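Local coordinates for tyrosine-protein phosphatase non-receptor type 18 (Homo sapiens, PDB 2OC3) that removes phosphate from phosphotyrosine residues of proteins, acting on autophosphorylated tyrosine kinases through a classical protein tyrosine phosphatase catalytic domain, the part contained in this chain, at residues G32-I37 / K270-R275; R97-S102 / R250-T255; D118-V123 / K129-A134; L243-Y248 / F265-K270. One frame throughout, in Å; residues are numbered along the deposited sequence. Where two conformers were deposited one is given.

Within one phosphatase catalytic domain, interactions 1 and 3 are buried, interaction 4 is partly buried and interaction 2 lies at the surface. Interactions 1 and 4 are neighbours in the helical part and share helix 264-272: interaction 4 joins it to helix 238-254 and interaction 1 to helix 29-47, and the two meet where I37 packs on F265. Interaction 2 packs the far end of helix 238-254 against a beta turn beyond strand 93-97. Interaction 3 is on the other side of the chain's centre from interactions 1 and 4, between helix 116-125 and a central strand. Interactions 2, 3 and 4 are apolar across their segments, whereas interaction 1 places a guanidinium group beside a phenyl ring.

Interaction 1 of 4, residues G32-I37 / K270-R275; sequences GEFSDI and KMRKQR
R272 meets F34 and I37 where the C-terminal part of helix 264-272 faces helix 29-47, in the helical part of the classical protein tyrosine phosphatase fold. At the start of 270-275, the carbonyl oxygen of K270 takes two donors from opposite faces of its plane: the backbone N of K273, and the side chain of Q274, whose NE2 reaches K270 O at 3.0 Å in a nearly straight bond (172°). Next along the chain, M271 O also takes two donors, the backbone N of Q274 and of R275. R272 carries the contact itself. Its chain bends at chi2 (-87°), CG makes a loose contact with CG2 of I37 in the conformer given, and the guanidinium reaches on to the F34 ring. The two planes stand 79° apart, with the ring atom CZ at the edge of the guanidinium. Backbone carbonyls of A278 and V279 bind NE and NH2, fixing the group beside the ring and close to Q280, a substrate-binding residue by similarity. Farther on, R275 turns to the carbonyls of A235 and G236, in the phosphate-binding loop. The closest approach between the two segments is F34 CZ to R272 NH2, at 3.3 Å.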
loop_
_atom_site.group_PDB
_atom_site.type_symbol
_atom_site.label_atom_id
_atom_site.label_comp_id
_atom_site.label_asym_id
_atom_site.label_seq_id
_atom_site.Cartn_x
_atom_site.Cartn_y
_atom_site.Cartn_z
ATOM N N GLY A 32 -6.209 1.600 -24.222
ATOM C CA GLY A 32 -7.643 1.334 -24.231
ATOM C C GLY A 32 -8.133 0.579 -23.012
ATOM O O GLY A 32 -9.173 0.889 -22.446
ATOM N N GLU A 33 -7.362 -0.419 -22.599
ATOM C CA GLU A 33 -7.699 -1.211 -21.441
ATOM C C GLU A 33 -7.706 -0.343 -20.179
ATOM O O GLU A 33 -8.623 -0.478 -19.368
ATOM C CB GLU A 33 -6.680 -2.341 -21.289
ATOM C CG GLU A 33 -7.152 -3.475 -20.530
ATOM C CD GLU A 33 -6.216 -4.662 -20.654
ATOM O OE1 GLU A 33 -6.102 -5.274 -21.735
ATOM O OE2 GLU A 33 -5.594 -4.979 -19.645
ATOM N N PHE A 34 -6.688 0.508 -20.013
ATOM C CA PHE A 34 -6.689 1.410 -18.846
ATOM C C PHE A 34 -7.839 2.420 -18.934
ATOM O O PHE A 34 -8.453 2.763 -17.913
ATOM C CB PHE A 34 -5.356 2.118 -18.610
ATOM C CG PHE A 34 -5.275 2.775 -17.241
ATOM C CD1 PHE A 34 -5.353 1.992 -16.112
ATOM C CD2 PHE A 34 -5.210 4.133 -17.099
ATOM C CE1 PHE A 34 -5.336 2.557 -14.834
ATOM C CE2 PHE A 34 -5.207 4.716 -15.802
ATOM C CZ PHE A 34 -5.241 3.918 -14.710
ATOM N N SER A 35 -8.158 2.882 -20.142
ATOM C CA SER A 35 -9.269 3.821 -20.269
ATOM C C SER A 35 -10.557 3.108 -19.841
ATOM O O SER A 35 -11.415 3.702 -19.154
ATOM C CB SER A 35 -9.341 4.335 -21.705
ATOM O OG SER A 35 -10.431 5.211 -21.875
ATOM N N ASP A 36 -10.692 1.813 -20.155
ATOM C CA ASP A 36 -11.859 1.042 -19.736
ATOM C C ASP A 36 -11.910 0.852 -18.218
ATOM O O ASP A 36 -12.977 0.874 -17.608
ATOM C CB ASP A 36 -11.893 -0.319 -20.440
ATOM C CG ASP A 36 -12.225 -0.213 -21.923
ATOM O OD1 ASP A 36 -12.766 0.832 -22.375
ATOM O OD2 ASP A 36 -11.928 -1.194 -22.637
ATOM N N ILE A 37 -10.762 0.578 -17.612
ATOM C CA ILE A 37 -10.739 0.519 -16.154
ATOM C C ILE A 37 -11.233 1.841 -15.550
ATOM O O ILE A 37 -12.021 1.828 -14.614
ATOM C CB ILE A 37 -9.352 0.192 -15.587
ATOM C CG1 ILE A 37 -8.908 -1.213 -16.024
ATOM C CG2 ILE A 37 -9.381 0.279 -14.060
ATOM C CD1 ILE A 37 -7.458 -1.525 -15.718
ATOM N N LYS A 270 -11.039 -4.526 -9.537
ATOM C CA LYS A 270 -11.446 -4.908 -8.170
ATOM C C LYS A 270 -10.739 -4.105 -7.067
ATOM O O LYS A 270 -11.356 -3.726 -6.090
ATOM C CB LYS A 270 -11.280 -6.422 -7.956
ATOM C CG LYS A 270 -12.256 -7.310 -8.709
ATOM C CD LYS A 270 -12.304 -8.735 -8.122
ATOM N N MET A 271 -9.444 -3.833 -7.243
ATOM C CA MET A 271 -8.647 -3.012 -6.348
ATOM C C MET A 271 -9.227 -1.589 -6.253
ATOM O O MET A 271 -9.328 -0.984 -5.177
ATOM C CB MET A 271 -7.201 -2.966 -6.864
ATOM C CG MET A 271 -6.443 -4.331 -6.808
ATOM S SD MET A 271 -5.241 -4.397 -5.476
ATOM C CE MET A 271 -4.560 -2.780 -5.735
ATOM N N ARG A 272 -9.585 -1.059 -7.431
ATOM C CA ARG A 272 -10.178 0.300 -7.494
ATOM C C ARG A 272 -11.495 0.465 -6.705
ATOM O O ARG A 272 -11.886 1.606 -6.363
ATOM C CB ARG A 272 -10.471 0.689 -8.942
ATOM C CG ARG A 272 -9.278 1.133 -9.690
ATOM C CD ARG A 272 -9.030 2.602 -9.501
ATOM N NE ARG A 272 -8.078 3.088 -10.494
ATOM C CZ ARG A 272 -8.333 3.966 -11.451
ATOM N NH1 ARG A 272 -9.543 4.492 -11.646
ATOM N NH2 ARG A 272 -7.342 4.317 -12.230
ATOM N N LYS A 273 -12.213 -0.626 -6.465
ATOM C CA LYS A 273 -13.463 -0.619 -5.702
ATOM C C LYS A 273 -13.198 -0.731 -4.210
ATOM O O LYS A 273 -14.135 -0.738 -3.444
ATOM C CB LYS A 273 -14.389 -1.744 -6.161
ATOM C CG LYS A 273 -14.786 -1.523 -7.618
ATOM C CD LYS A 273 -15.745 -2.571 -8.156
ATOM C CE LYS A 273 -16.029 -2.325 -9.641
ATOM N NZ LYS A 273 -16.897 -3.411 -10.189
ATOM N N GLN A 274 -11.923 -0.840 -3.809
ATOM C CA GLN A 274 -11.537 -0.984 -2.404
ATOM C C GLN A 274 -10.671 0.152 -1.843
ATOM O O GLN A 274 -10.822 0.572 -0.709
ATOM C CB GLN A 274 -10.807 -2.312 -2.211
ATOM C CG GLN A 274 -11.737 -3.509 -2.522
ATOM C CD GLN A 274 -10.975 -4.816 -2.513
ATOM O OE1 GLN A 274 -10.780 -5.389 -1.464
ATOM N NE2 GLN A 274 -10.543 -5.273 -3.658
ATOM N N ARG A 275 -9.784 0.697 -2.692
ATOM C CA ARG A 275 -8.987 1.891 -2.391
ATOM C C ARG A 275 -9.086 2.845 -3.577
ATOM O O ARG A 275 -8.882 2.440 -4.712
ATOM C CB ARG A 275 -7.542 1.497 -2.166
ATOM C CG ARG A 275 -6.581 2.659 -1.833
ATOM C CD ARG A 275 -6.773 3.237 -0.443
ATOM N NE ARG A 275 -5.985 4.469 -0.271
ATOM C CZ ARG A 275 -6.210 5.388 0.668
ATOM N NH1 ARG A 275 -7.246 5.333 1.489
ATOM N NH2 ARG A 275 -5.408 6.446 0.755
#

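Interaction 2 of 4, residues R97-S102 / R250-T255; sequences RGVDGS and RQLLLT
V99 presses its CG1 methyl against L252, and this is the tight part of the contact: V99 CG1 lies 3.5 Å from L252 CD2 and 3.7 Å from L252 CG. The two side chains lie alongside each other and run in opposing senses, and the CB of V99 also comes up to the same leucine methyl. With chi1 at -62°, V99 sets CG1 beside its own backbone N. Toward the second neighbour, Q251, the fit is looser. Q251 CB touches both valine methyls, 4.0 Å from V99 CG1 and 4.1 Å from V99 CG2, but the chain then bends at chi2 and carries the amide away from the turn. The more exposed side belongs to D100 and G101, which complete a type I beta turn from G98 to G101, linking strands 93-97 and 103-108. D100 OD1 accepts the backbone N of S102 at 3.0 Å, forming an Asx turn. On the helix, T255 OG1 bonds to Q251 O at 2.8 Å as the last turn of helix 238-254 runs out. L252 also packs on M257, I258 and F262. The meeting of turn and helix is thus purely apolar, a partly exposed van der Waals contact, while the polar bonds of each segment serve to shape its own backbone.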
loop_
_atom_site.group_PDB
_atom_site.type_symbol
_atom_site.label_atom_id
_atom_site.label_comp_id
_atom_site.label_asym_id
_atom_site.label_seq_id
_atom_site.Cartn_x
_atom_site.Cartn_y
_atom_site.Cartn_z
ATOM N N ARG A 97 -8.686 -6.896 -0.153
ATOM C CA ARG A 97 -8.735 -8.353 -0.071
ATOM C C ARG A 97 -7.620 -9.012 -0.885
ATOM O O ARG A 97 -7.257 -8.534 -1.954
ATOM C CB ARG A 97 -10.060 -8.835 -0.641
ATOM C CG ARG A 97 -11.246 -8.471 0.191
ATOM C CD ARG A 97 -12.527 -9.037 -0.389
ATOM N NE ARG A 97 -12.977 -8.257 -1.535
ATOM C CZ ARG A 97 -13.719 -7.149 -1.475
ATOM N NH1 ARG A 97 -14.115 -6.645 -0.312
ATOM N NH2 ARG A 97 -14.059 -6.533 -2.594
ATOM N N GLY A 98 -7.090 -10.107 -0.352
ATOM C CA GLY A 98 -6.070 -10.883 -1.030
ATOM C C GLY A 98 -6.627 -12.113 -1.714
ATOM O O GLY A 98 -7.850 -12.302 -1.861
ATOM N N VAL A 99 -5.699 -12.955 -2.141
ATOM C CA VAL A 99 -6.068 -14.087 -3.012
ATOM C C VAL A 99 -6.959 -15.088 -2.280
ATOM O O VAL A 99 -7.696 -15.814 -2.933
ATOM C CB VAL A 99 -4.830 -14.795 -3.587
ATOM C CG1 VAL A 99 -4.048 -13.813 -4.456
ATOM C CG2 VAL A 99 -4.002 -15.397 -2.508
ATOM N N ASP A 100 -6.914 -15.120 -0.956
ATOM C CA ASP A 100 -7.775 -16.064 -0.189
ATOM C C ASP A 100 -9.076 -15.396 0.302
ATOM O O ASP A 100 -9.850 -16.013 1.038
ATOM C CB ASP A 100 -7.001 -16.751 0.961
ATOM C CG ASP A 100 -6.611 -15.797 2.084
ATOM O OD1 ASP A 100 -6.823 -14.566 1.943
ATOM O OD2 ASP A 100 -6.091 -16.280 3.117
ATOM N N GLY A 101 -9.323 -14.159 -0.132
ATOM C CA GLY A 101 -10.509 -13.396 0.270
ATOM C C GLY A 101 -10.381 -12.706 1.623
ATOM O O GLY A 101 -11.292 -11.998 2.029
ATOM N N SER A 102 -9.264 -12.914 2.316
ATOM C CA SER A 102 -8.974 -12.310 3.616
ATOM C C SER A 102 -8.515 -10.866 3.408
ATOM O O SER A 102 -8.229 -10.470 2.270
ATOM C CB SER A 102 -7.840 -13.064 4.318
ATOM O OG SER A 102 -6.605 -12.852 3.643
ATOM N N ARG A 250 1.514 -12.269 -7.729
ATOM C CA ARG A 250 2.598 -13.172 -7.366
ATOM C C ARG A 250 2.100 -14.261 -6.438
ATOM O O ARG A 250 2.558 -15.398 -6.542
ATOM C CB ARG A 250 3.724 -12.391 -6.705
ATOM C CG ARG A 250 4.964 -13.214 -6.406
ATOM C CD ARG A 250 6.141 -12.335 -6.063
ATOM N NE ARG A 250 7.288 -13.165 -5.673
ATOM C CZ ARG A 250 7.479 -13.634 -4.446
ATOM N NH1 ARG A 250 6.683 -13.361 -3.436
ATOM N NH2 ARG A 250 8.552 -14.395 -4.203
ATOM N N GLN A 251 1.191 -13.962 -5.528
ATOM C CA GLN A 251 0.637 -14.982 -4.657
ATOM C C GLN A 251 -0.156 -15.997 -5.477
ATOM O O GLN A 251 -0.048 -17.211 -5.211
ATOM C CB GLN A 251 -0.213 -14.372 -3.576
ATOM C CG GLN A 251 0.619 -13.562 -2.572
ATOM C CD GLN A 251 1.712 -14.393 -1.901
ATOM O OE1 GLN A 251 2.873 -14.458 -2.345
ATOM N NE2 GLN A 251 1.328 -15.025 -0.811
ATOM N N LEU A 252 -0.921 -15.551 -6.461
ATOM C CA LEU A 252 -1.616 -16.501 -7.361
ATOM C C LEU A 252 -0.606 -17.403 -8.051
ATOM O O LEU A 252 -0.785 -18.620 -8.152
ATOM C CB LEU A 252 -2.445 -15.785 -8.429
ATOM C CG LEU A 252 -3.690 -15.031 -7.963
ATOM C CD1 LEU A 252 -4.348 -14.339 -9.188
ATOM C CD2 LEU A 252 -4.653 -15.947 -7.192
ATOM N N LEU A 253 0.471 -16.823 -8.545
ATOM C CA LEU A 253 1.476 -17.576 -9.300
ATOM C C LEU A 253 2.127 -18.631 -8.424
ATOM O O LEU A 253 2.232 -19.815 -8.806
ATOM C CB LEU A 253 2.543 -16.621 -9.823
ATOM C CG LEU A 253 3.641 -17.184 -10.709
ATOM C CD1 LEU A 253 3.038 -17.691 -12.007
ATOM C CD2 LEU A 253 4.674 -16.103 -10.965
ATOM N N LEU A 254 2.519 -18.254 -7.222
ATOM C CA LEU A 254 3.240 -19.188 -6.360
ATOM C C LEU A 254 2.334 -20.294 -5.812
ATOM O O LEU A 254 2.805 -21.381 -5.448
ATOM C CB LEU A 254 3.896 -18.425 -5.202
ATOM C CG LEU A 254 4.960 -17.417 -5.612
ATOM C CD1 LEU A 254 5.332 -16.561 -4.408
ATOM C CD2 LEU A 254 6.208 -18.120 -6.180
ATOM N N THR A 255 1.041 -20.034 -5.742
ATOM C CA THR A 255 0.057 -21.021 -5.270
ATOM C C THR A 255 -0.569 -21.799 -6.436
ATOM O O THR A 255 -1.492 -22.587 -6.215
ATOM C CB THR A 255 -1.037 -20.389 -4.452
ATOM O OG1 THR A 255 -1.718 -19.406 -5.220
ATOM C CG2 THR A 255 -0.448 -19.749 -3.165
#

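Interaction 3 of 4, residues D118-V123 / K129-A134; sequences DFWRLV and KVILMA
I131 points the CD1 end of its side chain at three residues of helix 116-125, F119, W120 and V123, and that single methyl makes all the close contacts. F119 and I131 reach toward each other. With chi1 at 180°, the phenylalanine ring extends from the helix toward the strand, and its CE2 and CZ each lie 4.1 Å from I131 CD1. The methyl sits oblique to that ring and oblique to the indole as well, where W120 CH2 is the nearest atom at 4.3 Å. V123, one helical turn after F119, adds CG2 at 4.2 Å from I131 CD1. Within the helix, CD2 of F119 lies over one face of the W120 ring, offset toward its rim. Away from the strand, R121 NH1 forms a salt bridge with D118 OD1 (2.8 Å), and R121 NH2 binds the carbonyls of L81 and S88. The helix and strand axes run at 135°, as the chain leaves the helix and turns back into the sheet. Strand 130-133 lies between strands 229-232 and 187-196 in the central mixed sheet of the classical protein tyrosine phosphatase domain; helix 116-125 packs against it through I131, while V130 and L132 meet helix 209-222.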
loop_
_atom_site.group_PDB
_atom_site.type_symbol
_atom_site.label_atom_id
_atom_site.label_comp_id
_atom_site.label_asym_id
_atom_site.label_seq_id
_atom_site.Cartn_x
_atom_site.Cartn_y
_atom_site.Cartn_z
ATOM N N ASP A 118 -1.741 7.917 14.658
ATOM C CA ASP A 118 -2.756 7.055 14.055
ATOM C C ASP A 118 -2.168 5.953 13.167
ATOM O O ASP A 118 -2.639 4.814 13.135
ATOM C CB ASP A 118 -3.769 7.888 13.302
ATOM C CG ASP A 118 -4.556 8.834 14.211
ATOM O OD1 ASP A 118 -4.719 8.512 15.418
ATOM O OD2 ASP A 118 -5.008 9.883 13.678
ATOM N N PHE A 119 -1.125 6.303 12.421
ATOM C CA PHE A 119 -0.396 5.328 11.632
ATOM C C PHE A 119 0.134 4.179 12.500
ATOM O O PHE A 119 -0.038 3.013 12.175
ATOM C CB PHE A 119 0.749 6.017 10.879
ATOM C CG PHE A 119 1.555 5.111 10.050
ATOM C CD1 PHE A 119 1.176 4.847 8.739
ATOM C CD2 PHE A 119 2.730 4.569 10.528
ATOM C CE1 PHE A 119 1.964 4.029 7.926
ATOM C CE2 PHE A 119 3.492 3.733 9.742
ATOM C CZ PHE A 119 3.097 3.454 8.447
ATOM N N TRP A 120 0.737 4.520 13.637
ATOM C CA TRP A 120 1.224 3.438 14.542
ATOM C C TRP A 120 0.089 2.680 15.219
ATOM O O TRP A 120 0.184 1.485 15.415
ATOM C CB TRP A 120 2.264 3.964 15.529
ATOM C CG TRP A 120 3.585 4.210 14.851
ATOM C CD1 TRP A 120 4.184 5.414 14.618
ATOM C CD2 TRP A 120 4.433 3.216 14.270
ATOM N NE1 TRP A 120 5.345 5.222 13.918
ATOM C CE2 TRP A 120 5.547 3.893 13.713
ATOM C CE3 TRP A 120 4.387 1.831 14.181
ATOM C CZ2 TRP A 120 6.591 3.211 13.060
ATOM C CZ3 TRP A 120 5.446 1.161 13.556
ATOM C CH2 TRP A 120 6.507 1.869 12.991
ATOM N N ARG A 121 -1.026 3.348 15.537
ATOM C CA ARG A 121 -2.196 2.604 16.030
ATOM C C ARG A 121 -2.660 1.545 15.019
ATOM O O ARG A 121 -3.023 0.409 15.374
ATOM C CB ARG A 121 -3.358 3.565 16.315
ATOM C CG ARG A 121 -3.192 4.452 17.550
ATOM C CD ARG A 121 -4.223 5.625 17.567
ATOM N NE ARG A 121 -5.564 5.126 17.727
ATOM C CZ ARG A 121 -6.682 5.668 17.223
ATOM N NH1 ARG A 121 -6.692 6.774 16.480
ATOM N NH2 ARG A 121 -7.808 5.077 17.525
ATOM N N LEU A 122 -2.645 1.929 13.738
ATOM C CA LEU A 122 -3.010 1.019 12.646
ATOM C C LEU A 122 -2.046 -0.167 12.640
ATOM O O LEU A 122 -2.482 -1.322 12.690
ATOM C CB LEU A 122 -3.007 1.759 11.292
ATOM C CG LEU A 122 -3.313 0.987 10.012
ATOM C CD1 LEU A 122 -3.686 1.985 8.907
ATOM C CD2 LEU A 122 -2.133 0.169 9.528
ATOM N N VAL A 123 -0.738 0.127 12.598
ATOM C CA VAL A 123 0.257 -0.935 12.518
ATOM C C VAL A 123 0.116 -1.871 13.741
ATOM O O VAL A 123 0.141 -3.098 13.616
ATOM C CB VAL A 123 1.655 -0.312 12.430
ATOM C CG1 VAL A 123 2.734 -1.379 12.659
ATOM C CG2 VAL A 123 1.818 0.404 11.095
ATOM N N LYS A 129 3.482 -6.781 10.382
ATOM C CA LYS A 129 4.872 -7.210 10.482
ATOM C C LYS A 129 5.751 -6.477 9.456
ATOM O O LYS A 129 6.939 -6.264 9.708
ATOM C CB LYS A 129 4.950 -8.715 10.240
ATOM C CG LYS A 129 4.253 -9.525 11.333
ATOM C CD LYS A 129 4.197 -11.015 11.051
ATOM N N VAL A 130 5.157 -6.114 8.325
ATOM C CA VAL A 130 5.923 -5.483 7.215
ATOM C C VAL A 130 5.153 -4.279 6.675
ATOM O O VAL A 130 3.944 -4.362 6.402
ATOM C CB VAL A 130 6.161 -6.463 6.078
ATOM C CG1 VAL A 130 7.115 -5.886 5.053
ATOM C CG2 VAL A 130 6.745 -7.766 6.578
ATOM N N ILE A 131 5.859 -3.160 6.577
ATOM C CA ILE A 131 5.399 -1.948 5.914
ATOM C C ILE A 131 6.145 -1.771 4.591
ATOM O O ILE A 131 7.404 -1.934 4.564
ATOM C CB ILE A 131 5.677 -0.726 6.770
ATOM C CG1 ILE A 131 5.012 -0.825 8.146
ATOM C CG2 ILE A 131 5.247 0.606 6.068
ATOM C CD1 ILE A 131 5.539 0.213 9.127
ATOM N N LEU A 132 5.436 -1.488 3.508
ATOM C CA LEU A 132 6.053 -1.152 2.242
ATOM C C LEU A 132 5.728 0.297 1.961
ATOM O O LEU A 132 4.556 0.624 1.837
ATOM C CB LEU A 132 5.514 -2.023 1.115
ATOM C CG LEU A 132 5.825 -3.533 1.145
ATOM C CD1 LEU A 132 4.915 -4.325 2.026
ATOM C CD2 LEU A 132 5.796 -4.122 -0.276
ATOM N N MET A 133 6.748 1.125 1.775
ATOM C CA MET A 133 6.632 2.567 1.548
ATOM C C MET A 133 7.150 2.836 0.132
ATOM O O MET A 133 8.301 2.495 -0.189
ATOM C CB MET A 133 7.479 3.362 2.558
ATOM C CG MET A 133 7.587 4.825 2.224
ATOM S SD MET A 133 8.317 5.687 3.619
ATOM C CE MET A 133 8.400 7.382 3.022
ATOM N N ALA A 134 6.312 3.407 -0.741
ATOM C CA ALA A 134 6.695 3.611 -2.130
ATOM C C ALA A 134 6.815 5.065 -2.461
ATOM O O ALA A 134 6.328 5.485 -3.523
ATOM C CB ALA A 134 5.652 2.981 -3.094
#

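Interaction 4 of 4, residues L243-Y248 / F265-K270; sequences LCTVDY and FDVVLK
The helical segments 243-248 and 265-270 cross at 133° with their axes 10.5 Å apart, and their backbones come nearest at T245 and V268. They belong to consecutive helices of the classical phosphatase fold; the phosphate-binding signature motif C233-R239 runs into the start of the first, helix 238-254. V267 is the centre of the contact. Its CG1 lies 3.8 Å from CG2 of T245 and also reaches the Y248 ring, so one methyl fits between two side chains that are three residues apart on the facing helix. The torsion of T245 (chi1 -59°) separates its two branches: CG2 is presented to the valines, while OG1 bonds to the carbonyl oxygen of G241 one turn earlier. The polar end is thereby satisfied within its own helix and a methyl is left for the apolar interface. V268 meets the same T245 CG2 from another direction, crossing it at about a right angle. Around these residues, L288 of helix 282-296 packs against both T245 and V268, and V99 touches Y248. The tyrosine ring lies obliquely to V267, and both methyls of V267 meet the CD2-CE2 part of the ring: CG1 is 3.9 Å from Y248 CD2, and CG2 is 4.1 Å from Y248 CE2.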
loop_
_atom_site.group_PDB
_atom_site.type_symbol
_atom_site.label_atom_id
_atom_site.label_comp_id
_atom_site.label_asym_id
_atom_site.label_seq_id
_atom_site.Cartn_x
_atom_site.Cartn_y
_atom_site.Cartn_z
ATOM N N LEU A 243 1.958 -1.903 -6.090
ATOM C CA LEU A 243 2.559 -2.879 -5.187
ATOM C C LEU A 243 1.578 -3.959 -4.760
ATOM O O LEU A 243 1.928 -5.148 -4.735
ATOM C CB LEU A 243 3.133 -2.227 -3.933
ATOM C CG LEU A 243 4.439 -1.469 -4.117
ATOM C CD1 LEU A 243 4.888 -0.811 -2.856
ATOM C CD2 LEU A 243 5.591 -2.366 -4.625
ATOM N N CYS A 244 0.354 -3.566 -4.390
ATOM C CA CYS A 244 -0.633 -4.556 -3.931
ATOM C C CYS A 244 -0.989 -5.500 -5.059
ATOM O O CYS A 244 -1.151 -6.727 -4.842
ATOM C CB CYS A 244 -1.900 -3.907 -3.392
ATOM S SG CYS A 244 -1.621 -2.968 -1.835
ATOM N N THR A 245 -1.099 -4.983 -6.272
ATOM C CA THR A 245 -1.478 -5.833 -7.399
ATOM C C THR A 245 -0.341 -6.802 -7.746
ATOM O O THR A 245 -0.594 -7.986 -8.038
ATOM C CB THR A 245 -1.851 -5.004 -8.644
ATOM O OG1 THR A 245 -2.941 -4.132 -8.316
ATOM C CG2 THR A 245 -2.257 -5.925 -9.794
ATOM N N VAL A 246 0.905 -6.330 -7.714
ATOM C CA VAL A 246 2.029 -7.200 -8.018
ATOM C C VAL A 246 2.072 -8.347 -6.999
ATOM O O VAL A 246 2.258 -9.530 -7.341
ATOM C CB VAL A 246 3.351 -6.396 -8.012
ATOM C CG1 VAL A 246 4.596 -7.344 -8.020
ATOM C CG2 VAL A 246 3.381 -5.404 -9.156
ATOM N N ASP A 247 1.877 -8.021 -5.733
ATOM C CA ASP A 247 1.904 -9.056 -4.713
ATOM C C ASP A 247 0.745 -10.007 -4.879
ATOM O O ASP A 247 0.931 -11.220 -4.711
ATOM C CB ASP A 247 1.827 -8.489 -3.299
ATOM C CG ASP A 247 1.850 -9.579 -2.260
ATOM O OD1 ASP A 247 2.960 -10.090 -1.993
ATOM O OD2 ASP A 247 0.794 -9.919 -1.717
ATOM N N TYR A 248 -0.464 -9.494 -5.120
ATOM C CA TYR A 248 -1.640 -10.351 -5.352
ATOM C C TYR A 248 -1.366 -11.362 -6.489
ATOM O O TYR A 248 -1.604 -12.588 -6.349
ATOM C CB TYR A 248 -2.838 -9.460 -5.661
ATOM C CG TYR A 248 -4.172 -10.167 -5.814
ATOM C CD1 TYR A 248 -5.112 -10.129 -4.790
ATOM C CD2 TYR A 248 -4.526 -10.762 -7.023
ATOM C CE1 TYR A 248 -6.360 -10.737 -4.939
ATOM C CE2 TYR A 248 -5.767 -11.372 -7.174
ATOM C CZ TYR A 248 -6.657 -11.356 -6.122
ATOM O OH TYR A 248 -7.917 -11.930 -6.240
ATOM N N PHE A 265 -6.813 -6.893 -15.886
ATOM C CA PHE A 265 -7.853 -5.869 -15.907
ATOM C C PHE A 265 -8.785 -6.073 -14.714
ATOM O O PHE A 265 -9.106 -5.141 -13.965
ATOM C CB PHE A 265 -8.595 -5.918 -17.253
ATOM C CG PHE A 265 -9.795 -5.023 -17.333
ATOM C CD1 PHE A 265 -9.712 -3.780 -17.963
ATOM C CD2 PHE A 265 -10.999 -5.420 -16.803
ATOM C CE1 PHE A 265 -10.829 -2.962 -18.027
ATOM C CE2 PHE A 265 -12.118 -4.607 -16.869
ATOM C CZ PHE A 265 -12.018 -3.379 -17.484
ATOM N N ASP A 266 -9.243 -7.308 -14.520
ATOM C CA ASP A 266 -10.220 -7.589 -13.480
ATOM C C ASP A 266 -9.618 -7.378 -12.084
ATOM O O ASP A 266 -10.312 -6.924 -11.177
ATOM C CB ASP A 266 -10.717 -9.036 -13.587
ATOM C CG ASP A 266 -11.608 -9.277 -14.798
ATOM O OD1 ASP A 266 -12.091 -8.306 -15.426
ATOM O OD2 ASP A 266 -11.840 -10.471 -15.118
ATOM N N VAL A 267 -8.336 -7.694 -11.931
ATOM C CA VAL A 267 -7.654 -7.514 -10.630
ATOM C C VAL A 267 -7.588 -6.026 -10.280
ATOM O O VAL A 267 -7.955 -5.630 -9.178
ATOM C CB VAL A 267 -6.235 -8.126 -10.618
ATOM C CG1 VAL A 267 -5.507 -7.791 -9.310
ATOM C CG2 VAL A 267 -6.312 -9.667 -10.851
ATOM N N VAL A 268 -7.136 -5.214 -11.233
ATOM C CA VAL A 268 -7.014 -3.783 -10.994
ATOM C C VAL A 268 -8.392 -3.139 -10.755
ATOM O O VAL A 268 -8.548 -2.346 -9.831
ATOM C CB VAL A 268 -6.269 -3.099 -12.124
ATOM C CG1 VAL A 268 -6.283 -1.555 -11.930
ATOM C CG2 VAL A 268 -4.801 -3.653 -12.196
ATOM N N LEU A 269 -9.387 -3.515 -11.561
ATOM C CA LEU A 269 -10.724 -2.961 -11.348
ATOM C C LEU A 269 -11.219 -3.291 -9.956
ATOM O O LEU A 269 -11.777 -2.442 -9.257
ATOM C CB LEU A 269 -11.726 -3.485 -12.377
ATOM C CG LEU A 269 -13.128 -2.882 -12.344
ATOM C CD1 LEU A 269 -13.070 -1.347 -12.350
ATOM C CD2 LEU A 269 -13.912 -3.449 -13.545
ATOM N N LYS A 270 -11.039 -4.526 -9.537
ATOM C CA LYS A 270 -11.446 -4.908 -8.170
ATOM C C LYS A 270 -10.739 -4.105 -7.067
ATOM O O LYS A 270 -11.356 -3.726 -6.090
ATOM C CB LYS A 270 -11.280 -6.422 -7.956
ATOM C CG LYS A 270 -12.256 -7.310 -8.709
ATOM C CD LYS A 270 -12.304 -8.735 -8.122
#